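Local coordinates for Sqt1 (Chaetomium thermophilum, PDB 4ZOY), which probably acts as a dedicated WD40-repeat chaperone that captures a nascent ribosomal protein during its translation, in support of ribosome biogenesis, at residues V263-V266 with Q272-I275; P341-G346 with R359-R364; F104-G109 with N155-G160; V166-L171 with Y217-V222. One frame throughout, in Å; residues are numbered along the deposited sequence.

Interaction 1. Residues V263-V266 with Q272-I275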
loop_
_atom_site.group_PDB
_atom_site.type_symbol
_atom_site.label_atom_id
_atom_site.label_comp_id
_atom_site.label_asym_id
_atom_site.label_seq_id
_atom_site.Cartn_x
_atom_site.Cartn_y
_atom_site.Cartn_z
ATOM N N VAL A 263 12.022 -12.386 5.757
ATOM C CA VAL A 263 12.714 -11.103 5.805
ATOM C C VAL A 263 11.768 -9.938 5.627
ATOM O O VAL A 263 10.672 -10.076 5.079
ATOM C CB VAL A 263 13.837 -10.977 4.725
ATOM C CG1 VAL A 263 14.838 -12.128 4.835
ATOM C CG2 VAL A 263 13.257 -10.937 3.336
ATOM N N VAL A 264 12.235 -8.788 6.087
ATOM C CA VAL A 264 11.574 -7.526 5.817
ATOM C C VAL A 264 12.542 -6.634 5.041
ATOM O O VAL A 264 13.746 -6.616 5.324
ATOM C CB VAL A 264 11.095 -6.844 7.132
ATOM C CG1 VAL A 264 12.256 -6.616 8.101
ATOM C CG2 VAL A 264 10.363 -5.541 6.841
ATOM N N ALA A 265 12.014 -5.937 4.030
ATOM C CA ALA A 265 12.770 -4.921 3.290
ATOM C C ALA A 265 12.277 -3.553 3.696
ATOM O O ALA A 265 11.067 -3.329 3.775
ATOM C CB ALA A 265 12.609 -5.112 1.793
ATOM N N VAL A 266 13.210 -2.638 3.953
ATOM C CA VAL A 266 12.857 -1.241 4.201
ATOM C C VAL A 266 13.544 -0.382 3.153
ATOM O O VAL A 266 14.639 -0.692 2.697
ATOM C CB VAL A 266 13.236 -0.748 5.622
ATOM C CG1 VAL A 266 12.541 -1.607 6.669
ATOM C CG2 VAL A 266 14.750 -0.776 5.843
ATOM N N GLN A 272 18.334 3.942 -0.731
ATOM C CA GLN A 272 18.811 2.836 0.096
ATOM C C GLN A 272 17.710 1.854 0.447
ATOM O O GLN A 272 16.566 2.243 0.713
ATOM C CB GLN A 272 19.448 3.347 1.377
ATOM C CG GLN A 272 20.756 4.096 1.139
ATOM C CD GLN A 272 21.566 4.240 2.407
ATOM O OE1 GLN A 272 22.146 3.267 2.902
ATOM N NE2 GLN A 272 21.602 5.447 2.949
ATOM N N ILE A 273 18.082 0.581 0.423
ATOM C CA ILE A 273 17.218 -0.510 0.835
ATOM C C ILE A 273 17.997 -1.384 1.806
ATOM O O ILE A 273 19.169 -1.670 1.577
ATOM C CB ILE A 273 16.757 -1.365 -0.355
ATOM C CG1 ILE A 273 15.982 -0.516 -1.361
ATOM C CG2 ILE A 273 15.897 -2.536 0.129
ATOM C CD1 ILE A 273 15.819 -1.160 -2.697
ATOM N N LYS A 274 17.363 -1.792 2.900
ATOM C CA LYS A 274 17.968 -2.741 3.834
ATOM C C LYS A 274 17.093 -3.979 3.938
ATOM O O LYS A 274 15.869 -3.862 4.023
ATOM C CB LYS A 274 18.148 -2.123 5.223
ATOM C CG LYS A 274 18.984 -0.854 5.271
ATOM C CD LYS A 274 20.456 -1.184 5.125
ATOM C CE LYS A 274 21.307 0.075 5.087
ATOM N NZ LYS A 274 22.769 -0.283 5.067
ATOM N N ILE A 275 17.721 -5.154 3.928
ATOM C CA ILE A 275 17.033 -6.434 4.105
ATOM C C ILE A 275 17.364 -6.969 5.497
ATOM O O ILE A 275 18.538 -7.140 5.825
ATOM C CB ILE A 275 17.449 -7.475 3.044
ATOM C CG1 ILE A 275 17.348 -6.877 1.637
ATOM C CG2 ILE A 275 16.592 -8.735 3.168
ATOM C CD1 ILE A 275 15.951 -6.367 1.259
#
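With chi1 at -50° and chi2 at -58°, Ile275 folds its CG1 branch back toward strand 263-266, which sets CD1 3.6 Å from Ala265 CB. The other branch, CG2, lies anti to the backbone N and passes obliquely by Val263, 3.9 Å from Val263 CB. One isoleucine therefore spans two residues of the partner strand, and the face it forms with them meets Leu334 and Phe336 of strand 331-336. Val266 and Lys274 occupy the reverse face: Val266 CG2 rests 3.7 Å from Lys274 CB, beyond which the lysine chain bends at chi2 and carries NZ to Arg245 O and Ser323 OG. Between the faces, the backbones are locked by a reciprocal pair of hydrogen bonds, Val266 N to Lys274 O at 2.9 Å and Lys274 N to Val266 O at 2.9 Å. The adjoining pair, Ala265 with Ile275, is non-hydrogen-bonded, and there the CA of Ala265 comes 3.4 Å from Lys274 O in a CA-H...O contact. The strand directions differ by 169°. This register belongs to an antiparallel beta hairpin, the two central strands of a four-stranded beta-propeller blade.

Interaction 2. Residues P341-G346 with R359-R364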
loop_
_atom_site.group_PDB
_atom_site.type_symbol
_atom_site.label_atom_id
_atom_site.label_comp_id
_atom_site.label_asym_id
_atom_site.label_seq_id
_atom_site.Cartn_x
_atom_site.Cartn_y
_atom_site.Cartn_z
ATOM N N PRO A 341 11.240 -15.193 -7.162
ATOM C CA PRO A 341 12.219 -14.778 -6.154
ATOM C C PRO A 341 12.792 -13.404 -6.464
ATOM O O PRO A 341 13.988 -13.257 -6.731
ATOM C CB PRO A 341 13.285 -15.865 -6.245
ATOM C CG PRO A 341 13.245 -16.290 -7.671
ATOM C CD PRO A 341 11.788 -16.210 -8.078
ATOM N N ILE A 342 11.919 -12.406 -6.461
ATOM C CA ILE A 342 12.352 -11.049 -6.773
ATOM C C ILE A 342 11.704 -10.015 -5.868
ATOM O O ILE A 342 10.612 -10.223 -5.318
ATOM C CB ILE A 342 12.062 -10.658 -8.252
ATOM C CG1 ILE A 342 10.564 -10.766 -8.563
ATOM C CG2 ILE A 342 12.893 -11.515 -9.232
ATOM C CD1 ILE A 342 10.211 -10.344 -9.988
ATOM N N LEU A 343 12.403 -8.891 -5.722
ATOM C CA LEU A 343 11.943 -7.726 -4.990
ATOM C C LEU A 343 12.013 -6.533 -5.926
ATOM O O LEU A 343 13.043 -6.325 -6.574
ATOM C CB LEU A 343 12.825 -7.479 -3.762
ATOM C CG LEU A 343 12.652 -6.150 -3.022
ATOM C CD1 LEU A 343 11.320 -6.097 -2.262
ATOM C CD2 LEU A 343 13.841 -5.882 -2.084
ATOM N N ALA A 344 10.924 -5.765 -6.012
ATOM C CA ALA A 344 10.876 -4.545 -6.826
ATOM C C ALA A 344 10.837 -3.303 -5.954
ATOM O O ALA A 344 10.154 -3.266 -4.928
ATOM C CB ALA A 344 9.654 -4.570 -7.747
ATOM N N ALA A 345 11.552 -2.262 -6.378
ATOM C CA ALA A 345 11.640 -1.013 -5.635
ATOM C C ALA A 345 11.397 0.175 -6.563
ATOM O O ALA A 345 12.041 0.283 -7.606
ATOM C CB ALA A 345 13.004 -0.889 -4.973
ATOM N N GLY A 346 10.473 1.054 -6.187
ATOM C CA GLY A 346 10.194 2.251 -6.981
ATOM C C GLY A 346 10.757 3.468 -6.288
ATOM O O GLY A 346 10.604 3.629 -5.079
ATOM N N ARG A 359 19.571 -14.683 -4.576
ATOM C CA ARG A 359 20.959 -14.488 -5.002
ATOM C C ARG A 359 21.596 -13.275 -4.329
ATOM O O ARG A 359 22.227 -12.443 -4.985
ATOM C CB ARG A 359 21.025 -14.350 -6.522
ATOM C CG ARG A 359 20.466 -15.547 -7.270
ATOM C CD ARG A 359 20.446 -15.303 -8.771
ATOM N NE ARG A 359 21.730 -14.782 -9.202
ATOM C CZ ARG A 359 21.937 -13.599 -9.776
ATOM N NH1 ARG A 359 20.941 -12.764 -10.075
ATOM N NH2 ARG A 359 23.173 -13.263 -10.087
ATOM N N SER A 360 21.434 -13.192 -3.013
ATOM C CA SER A 360 21.971 -12.085 -2.219
ATOM C C SER A 360 21.489 -10.739 -2.741
ATOM O O SER A 360 22.196 -9.735 -2.647
ATOM C CB SER A 360 23.505 -12.135 -2.188
ATOM O OG SER A 360 24.010 -11.264 -1.186
ATOM N N PHE A 361 20.269 -10.730 -3.270
ATOM C CA PHE A 361 19.655 -9.503 -3.764
ATOM C C PHE A 361 20.523 -8.848 -4.839
ATOM O O PHE A 361 20.597 -7.610 -4.952
ATOM C CB PHE A 361 19.346 -8.566 -2.599
ATOM C CG PHE A 361 18.230 -9.078 -1.729
ATOM C CD1 PHE A 361 18.474 -10.049 -0.773
ATOM C CD2 PHE A 361 16.929 -8.621 -1.906
ATOM C CE1 PHE A 361 17.435 -10.558 0.007
ATOM C CE2 PHE A 361 15.892 -9.118 -1.137
ATOM C CZ PHE A 361 16.144 -10.090 -0.181
ATOM N N ALA A 362 21.144 -9.696 -5.658
ATOM C CA ALA A 362 21.826 -9.219 -6.859
ATOM C C ALA A 362 20.854 -8.445 -7.732
ATOM O O ALA A 362 19.653 -8.726 -7.756
ATOM C CB ALA A 362 22.417 -10.377 -7.648
ATOM N N LEU A 363 21.373 -7.469 -8.458
ATOM C CA LEU A 363 20.536 -6.671 -9.339
ATOM C C LEU A 363 20.137 -7.452 -10.578
ATOM O O LEU A 363 20.992 -7.969 -11.310
ATOM C CB LEU A 363 21.261 -5.390 -9.739
ATOM C CG LEU A 363 20.523 -4.425 -10.667
ATOM C CD1 LEU A 363 19.271 -3.911 -9.979
ATOM C CD2 LEU A 363 21.459 -3.273 -10.975
ATOM N N ARG A 364 18.831 -7.576 -10.791
ATOM C CA ARG A 364 18.307 -8.238 -11.975
ATOM C C ARG A 364 18.113 -7.231 -13.103
ATOM O O ARG A 364 18.453 -7.488 -14.247
ATOM C CB ARG A 364 16.981 -8.931 -11.654
ATOM C CG ARG A 364 16.538 -9.921 -12.709
ATOM C CD ARG A 364 15.138 -10.453 -12.408
ATOM N NE ARG A 364 14.736 -11.469 -13.375
ATOM C CZ ARG A 364 14.824 -12.776 -13.160
ATOM N NH1 ARG A 364 15.286 -13.236 -12.004
ATOM N NH2 ARG A 364 14.442 -13.628 -14.100
#
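Arg364 meets Ile342 along the flank of its side chain. From CB the chain runs out fully extended, with CG anti to the backbone N (chi1 -166°) and chi2 and chi3 also near 180°, so CB and CG act as a straight arm that brings the far half of the arginine to strand 342-347. CD is the first atom to touch, 4.0 Å from Ile342 CG2, the two side chains crossing at a slant. NE makes weak hydrogen bonds to Leu409 O and Gly411 O. At the tip, NH1 lies 4.0 Å from the same methyl, Ile342 CG2, which approaches the guanidinium obliquely, while NH1 also makes a salt bridge with Asp356 and NH2 is bonded to Arg410 O. Next along the strand, Leu343 points its CD2 at the edge of the Phe361 ring, near the ring plane, 3.9 Å from Phe361 CE2 and 4.1 Å from Phe361 CD2. Strand 352-356 lies between strands 342-347 and 362-367 in this propeller blade, which is consistent with the 8.0 Å between the CA atoms of Leu343 and Phe361. No hydrogen bond joins the two segments. The chemistry is thus mainly dispersive, a methyl against the methylene and one nitrogen of the arginine and another methyl against a ring edge, while the outside polar partners of the guanidinium probably fix its rotation and offset its charge.

Interaction 3. Residues F104-G109 with N155-G160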
loop_
_atom_site.group_PDB
_atom_site.type_symbol
_atom_site.label_atom_id
_atom_site.label_comp_id
_atom_site.label_asym_id
_atom_site.label_seq_id
_atom_site.Cartn_x
_atom_site.Cartn_y
_atom_site.Cartn_z
ATOM N N PHE A 104 -16.053 -4.372 6.995
ATOM C CA PHE A 104 -15.992 -2.969 7.340
ATOM C C PHE A 104 -15.218 -2.198 6.295
ATOM O O PHE A 104 -14.322 -2.735 5.647
ATOM C CB PHE A 104 -15.333 -2.755 8.703
ATOM C CG PHE A 104 -16.031 -3.453 9.827
ATOM C CD1 PHE A 104 -17.053 -2.826 10.519
ATOM C CD2 PHE A 104 -15.657 -4.736 10.194
ATOM C CE1 PHE A 104 -17.698 -3.469 11.558
ATOM C CE2 PHE A 104 -16.295 -5.387 11.236
ATOM C CZ PHE A 104 -17.320 -4.750 11.920
ATOM N N LEU A 105 -15.603 -0.941 6.138
ATOM C CA LEU A 105 -14.848 0.043 5.378
ATOM C C LEU A 105 -14.375 1.085 6.367
ATOM O O LEU A 105 -15.170 1.616 7.143
ATOM C CB LEU A 105 -15.715 0.685 4.288
ATOM C CG LEU A 105 -15.115 1.880 3.545
ATOM C CD1 LEU A 105 -13.858 1.481 2.783
ATOM C CD2 LEU A 105 -16.154 2.478 2.600
ATOM N N VAL A 106 -13.086 1.389 6.347
ATOM C CA VAL A 106 -12.518 2.303 7.311
ATOM C C VAL A 106 -11.813 3.450 6.601
ATOM O O VAL A 106 -11.021 3.230 5.679
ATOM C CB VAL A 106 -11.526 1.575 8.246
ATOM C CG1 VAL A 106 -11.096 2.485 9.363
ATOM C CG2 VAL A 106 -12.160 0.291 8.813
ATOM N N SER A 107 -12.129 4.676 7.009
ATOM C CA SER A 107 -11.453 5.841 6.455
ATOM C C SER A 107 -10.574 6.507 7.509
ATOM O O SER A 107 -10.905 6.522 8.694
ATOM C CB SER A 107 -12.472 6.833 5.882
ATOM O OG SER A 107 -13.383 7.246 6.890
ATOM N N GLY A 108 -9.445 7.052 7.073
ATOM C CA GLY A 108 -8.494 7.658 7.977
ATOM C C GLY A 108 -8.038 8.987 7.443
ATOM O O GLY A 108 -7.667 9.091 6.279
ATOM N N GLY A 109 -8.077 10.014 8.281
ATOM C CA GLY A 109 -7.800 11.347 7.789
ATOM C C GLY A 109 -6.574 12.045 8.336
ATOM O O GLY A 109 -5.967 11.624 9.325
ATOM N N ASN A 155 -11.001 -8.782 10.642
ATOM C CA ASN A 155 -11.402 -7.401 10.878
ATOM C C ASN A 155 -10.480 -6.662 11.839
ATOM O O ASN A 155 -10.916 -5.844 12.652
ATOM C CB ASN A 155 -12.858 -7.375 11.364
ATOM C CG ASN A 155 -13.794 -7.923 10.322
ATOM O OD1 ASN A 155 -13.685 -7.570 9.148
ATOM N ND2 ASN A 155 -14.680 -8.836 10.718
ATOM N N THR A 156 -9.188 -6.960 11.722
ATOM C CA THR A 156 -8.157 -6.265 12.463
ATOM C C THR A 156 -7.386 -5.368 11.503
ATOM O O THR A 156 -7.092 -5.769 10.367
ATOM C CB THR A 156 -7.242 -7.272 13.158
ATOM O OG1 THR A 156 -8.051 -8.043 14.058
ATOM C CG2 THR A 156 -6.146 -6.569 13.947
ATOM N N ILE A 157 -7.118 -4.142 11.942
ATOM C CA ILE A 157 -6.444 -3.147 11.104
ATOM C C ILE A 157 -5.348 -2.437 11.883
ATOM O O ILE A 157 -5.485 -2.188 13.085
ATOM C CB ILE A 157 -7.463 -2.106 10.544
ATOM C CG1 ILE A 157 -6.802 -1.100 9.607
ATOM C CG2 ILE A 157 -8.177 -1.362 11.671
ATOM C CD1 ILE A 157 -7.708 0.068 9.274
ATOM N N ALA A 158 -4.258 -2.111 11.194
ATOM C CA ALA A 158 -3.211 -1.292 11.753
ATOM C C ALA A 158 -3.177 0.053 11.074
ATOM O O ALA A 158 -3.545 0.184 9.899
ATOM C CB ALA A 158 -1.853 -1.971 11.607
ATOM N N LEU A 159 -2.691 1.036 11.811
ATOM C CA LEU A 159 -2.376 2.341 11.236
ATOM C C LEU A 159 -1.090 2.886 11.830
ATOM O O LEU A 159 -0.673 2.495 12.923
ATOM C CB LEU A 159 -3.532 3.321 11.455
ATOM C CG LEU A 159 -3.863 3.791 12.876
ATOM C CD1 LEU A 159 -2.956 4.920 13.370
ATOM C CD2 LEU A 159 -5.337 4.221 12.899
ATOM N N GLY A 160 -0.473 3.817 11.116
ATOM C CA GLY A 160 0.661 4.550 11.638
ATOM C C GLY A 160 0.369 6.028 11.535
ATOM O O GLY A 160 -0.357 6.443 10.629
#
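Asn155 turns its carboxamide against the rim of the Phe104 ring. Its backbone is in the left-handed region, just ahead of strand 156-161, and the side chain leaves toward strand 104-109. Amide and ring planes stand 88° apart, and the amide meets one ring edge. Asn155 OD1 lies 3.6 Å from Phe104 CD2. Asn155 CG sits in the ring plane at that edge, 3.7 Å from Phe104 CD2, and Asn155 ND2 is set beside Phe104 CE2. An amide oxygen beside aromatic C-H groups is electrostatically reasonable, although its stronger partner is Thr98 OG1, which also binds Phe104 N, while ND2 is held by Asp103 OD2. These two bonds clamp the amide at both ends and so probably fix its flip.

Thr156 is directed elsewhere, its OG1 bonding to Thr170 of the next strand. The two segments belong to consecutive four-stranded sheets, neighbouring blades of the beta propeller, and what is measured here is side-chain packing between blades. Backbones diverge along it: the CA atoms of Phe104 and Asn155 are 7.3 Å apart, those of Val106 and Ile157 9.0 Å.

Ile157 crosses the wider gap by full extension. CG1 lies anti to the backbone N (chi1 -177°), chi2 keeps the chain straight, and Ile157 CD1 meets Val106 CG1 tip to tip at 4.2 Å. Phe145 packs against both residues.

Interaction 4. Residues V166-L171 with Y217-V222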
loop_
_atom_site.group_PDB
_atom_site.type_symbol
_atom_site.label_atom_id
_atom_site.label_comp_id
_atom_site.label_asym_id
_atom_site.label_seq_id
_atom_site.Cartn_x
_atom_site.Cartn_y
_atom_site.Cartn_z
ATOM N N VAL A 166 1.869 3.617 16.354
ATOM C CA VAL A 166 1.270 2.576 15.554
ATOM C C VAL A 166 0.174 1.947 16.390
ATOM O O VAL A 166 0.422 1.521 17.521
ATOM C CB VAL A 166 2.308 1.534 15.124
ATOM C CG1 VAL A 166 1.632 0.347 14.451
ATOM C CG2 VAL A 166 3.340 2.181 14.203
ATOM N N TRP A 167 -1.038 1.927 15.842
ATOM C CA TRP A 167 -2.213 1.402 16.530
ATOM C C TRP A 167 -2.760 0.191 15.797
ATOM O O TRP A 167 -2.823 0.174 14.561
ATOM C CB TRP A 167 -3.290 2.489 16.637
ATOM C CG TRP A 167 -2.862 3.653 17.476
ATOM C CD1 TRP A 167 -1.929 4.603 17.154
ATOM C CD2 TRP A 167 -3.338 3.987 18.790
ATOM N NE1 TRP A 167 -1.792 5.496 18.188
ATOM C CE2 TRP A 167 -2.649 5.146 19.199
ATOM C CE3 TRP A 167 -4.284 3.421 19.651
ATOM C CZ2 TRP A 167 -2.869 5.748 20.443
ATOM C CZ3 TRP A 167 -4.506 4.025 20.885
ATOM C CH2 TRP A 167 -3.803 5.175 21.264
ATOM N N VAL A 168 -3.158 -0.829 16.550
ATOM C CA VAL A 168 -3.837 -1.976 15.980
ATOM C C VAL A 168 -5.219 -2.090 16.611
ATOM O O VAL A 168 -5.333 -2.146 17.834
ATOM C CB VAL A 168 -3.037 -3.284 16.201
ATOM C CG1 VAL A 168 -3.768 -4.456 15.579
ATOM C CG2 VAL A 168 -1.622 -3.146 15.622
ATOM N N PHE A 169 -6.255 -2.088 15.776
ATOM C CA PHE A 169 -7.635 -2.139 16.246
ATOM C C PHE A 169 -8.312 -3.381 15.730
ATOM O O PHE A 169 -8.034 -3.824 14.612
ATOM C CB PHE A 169 -8.453 -0.932 15.762
ATOM C CG PHE A 169 -7.921 0.391 16.191
ATOM C CD1 PHE A 169 -8.242 0.911 17.437
ATOM C CD2 PHE A 169 -7.117 1.147 15.338
ATOM C CE1 PHE A 169 -7.760 2.156 17.839
ATOM C CE2 PHE A 169 -6.636 2.382 15.730
ATOM C CZ PHE A 169 -6.954 2.895 16.986
ATOM N N THR A 170 -9.245 -3.918 16.515
ATOM C CA THR A 170 -10.102 -4.971 16.001
ATOM C C THR A 170 -11.553 -4.496 16.041
ATOM O O THR A 170 -11.990 -3.900 17.022
ATOM C CB THR A 170 -9.908 -6.285 16.779
ATOM O OG1 THR A 170 -8.610 -6.803 16.460
ATOM C CG2 THR A 170 -10.937 -7.306 16.360
ATOM N N LEU A 171 -12.256 -4.730 14.938
ATOM C CA LEU A 171 -13.620 -4.247 14.749
ATOM C C LEU A 171 -14.548 -5.409 15.065
ATOM O O LEU A 171 -14.713 -6.327 14.266
ATOM C CB LEU A 171 -13.802 -3.711 13.318
ATOM C CG LEU A 171 -12.730 -2.664 12.969
ATOM C CD1 LEU A 171 -12.956 -2.044 11.595
ATOM C CD2 LEU A 171 -12.625 -1.569 14.029
ATOM N N TYR A 217 6.483 -5.474 15.308
ATOM C CA TYR A 217 5.723 -5.732 16.531
ATOM C C TYR A 217 5.147 -7.121 16.592
ATOM O O TYR A 217 4.608 -7.639 15.614
ATOM C CB TYR A 217 4.580 -4.723 16.687
ATOM C CG TYR A 217 4.996 -3.301 16.425
ATOM C CD1 TYR A 217 5.699 -2.563 17.373
ATOM C CD2 TYR A 217 4.689 -2.702 15.215
ATOM C CE1 TYR A 217 6.087 -1.256 17.106
ATOM C CE2 TYR A 217 5.068 -1.412 14.943
ATOM C CZ TYR A 217 5.764 -0.691 15.888
ATOM O OH TYR A 217 6.138 0.595 15.590
ATOM N N ASP A 218 5.255 -7.713 17.778
ATOM C CA ASP A 218 4.621 -8.985 18.112
ATOM C C ASP A 218 3.157 -8.762 18.489
ATOM O O ASP A 218 2.802 -8.777 19.672
ATOM C CB ASP A 218 5.377 -9.645 19.270
ATOM C CG ASP A 218 4.798 -10.987 19.675
ATOM O OD1 ASP A 218 4.312 -11.729 18.805
ATOM O OD2 ASP A 218 4.865 -11.301 20.887
ATOM N N VAL A 219 2.315 -8.549 17.483
ATOM C CA VAL A 219 1.004 -7.948 17.721
ATOM C C VAL A 219 0.095 -8.814 18.603
ATOM O O VAL A 219 -0.661 -8.288 19.434
ATOM C CB VAL A 219 0.305 -7.652 16.382
ATOM C CG1 VAL A 219 -1.145 -7.235 16.599
ATOM C CG2 VAL A 219 1.070 -6.546 15.655
ATOM N N PHE A 220 0.176 -10.128 18.435
ATOM C CA PHE A 220 -0.725 -11.028 19.151
ATOM C C PHE A 220 -0.035 -11.872 20.214
ATOM O O PHE A 220 -0.627 -12.824 20.718
ATOM C CB PHE A 220 -1.458 -11.914 18.150
ATOM C CG PHE A 220 -2.274 -11.130 17.154
ATOM C CD1 PHE A 220 -3.471 -10.537 17.521
ATOM C CD2 PHE A 220 -1.816 -10.952 15.863
ATOM C CE1 PHE A 220 -4.209 -9.793 16.603
ATOM C CE2 PHE A 220 -2.549 -10.215 14.938
ATOM C CZ PHE A 220 -3.742 -9.630 15.305
ATOM N N GLY A 221 1.206 -11.523 20.550
ATOM C CA GLY A 221 1.879 -12.110 21.703
ATOM C C GLY A 221 2.528 -13.458 21.448
ATOM O O GLY A 221 3.063 -14.084 22.376
ATOM N N VAL A 222 2.483 -13.933 20.206
ATOM C CA VAL A 222 3.012 -15.252 19.897
ATOM C C VAL A 222 4.529 -15.290 20.060
ATOM O O VAL A 222 5.077 -16.234 20.651
ATOM C CB VAL A 222 2.626 -15.688 18.479
ATOM C CG1 VAL A 222 3.311 -17.000 18.109
ATOM C CG2 VAL A 222 1.108 -15.832 18.380
#
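Val166 lies against the hydroxyl end of Tyr217 where two neighbouring blades of the WD40 beta propeller meet, strand 166-171 in one sheet and strand 214-218 with its following turn in the next. This is the tight part of the contact. Val166 CG2 is 3.5 Å from Tyr217 OH, and the second branch, CG1, is 3.9 Å from Tyr217 CE2, so the forked side chain straddles one corner of the phenol at a slant. The hydroxyl is hydrogen-bonded to Thr207 OG1 and the ring stacks with that of Tyr186, which together should hold the phenol in place while the valine packs on it. Val168 and Val219 form a second, thinner touch. Each carries CG1 anti to its own backbone N (chi1 -179° in Val168), and the two methyls meet tip to tip, Val168 CG1 to Val219 CG1 at 4.0 Å. Leu205 of strand 204-209 packs on Val166, Val168 and Val219 alike, so these valines share one buried apolar layer.

Beyond them the contact loosens. Phe220 and Gly221 are partly exposed, and the chain reverses in a type I turn from Asp218 to Gly221, closed by a hydrogen bond of 3.3 Å from Gly221 N to Asp218 O. Asp218 takes no part in the contact; its carboxylate accepts hydrogen bonds from the backbone N of Ala223 and Ala224 in the short helix that follows. Within the turn, Val219 CG1 sits over the centre of the Phe220 ring, 3.6 Å above its plane.

Overall arrangement
Interaction 1 is the only one of the four held by backbone hydrogen bonds across its segments, because it pairs adjacent strands within a blade. Interaction 2 also lies within one blade but bridges non-adjacent strands, and interactions 3 and 4 join neighbouring blades, so all three rely on side chains. All four are largely buried: every touching residue of interaction 4 is buried, and three of four in interactions 2 and 3. Interactions 1 and 2, with centres 11 Å apart, meet blade to blade: Ile275 CG2 lies 3.6 Å from Phe361 CZ. Interactions 3 and 4 share a sheet through strands 156-161 and 166-171. Lys274, Arg364, Asn155 and Tyr217 have hydrogen-bond partners outside the paired segments.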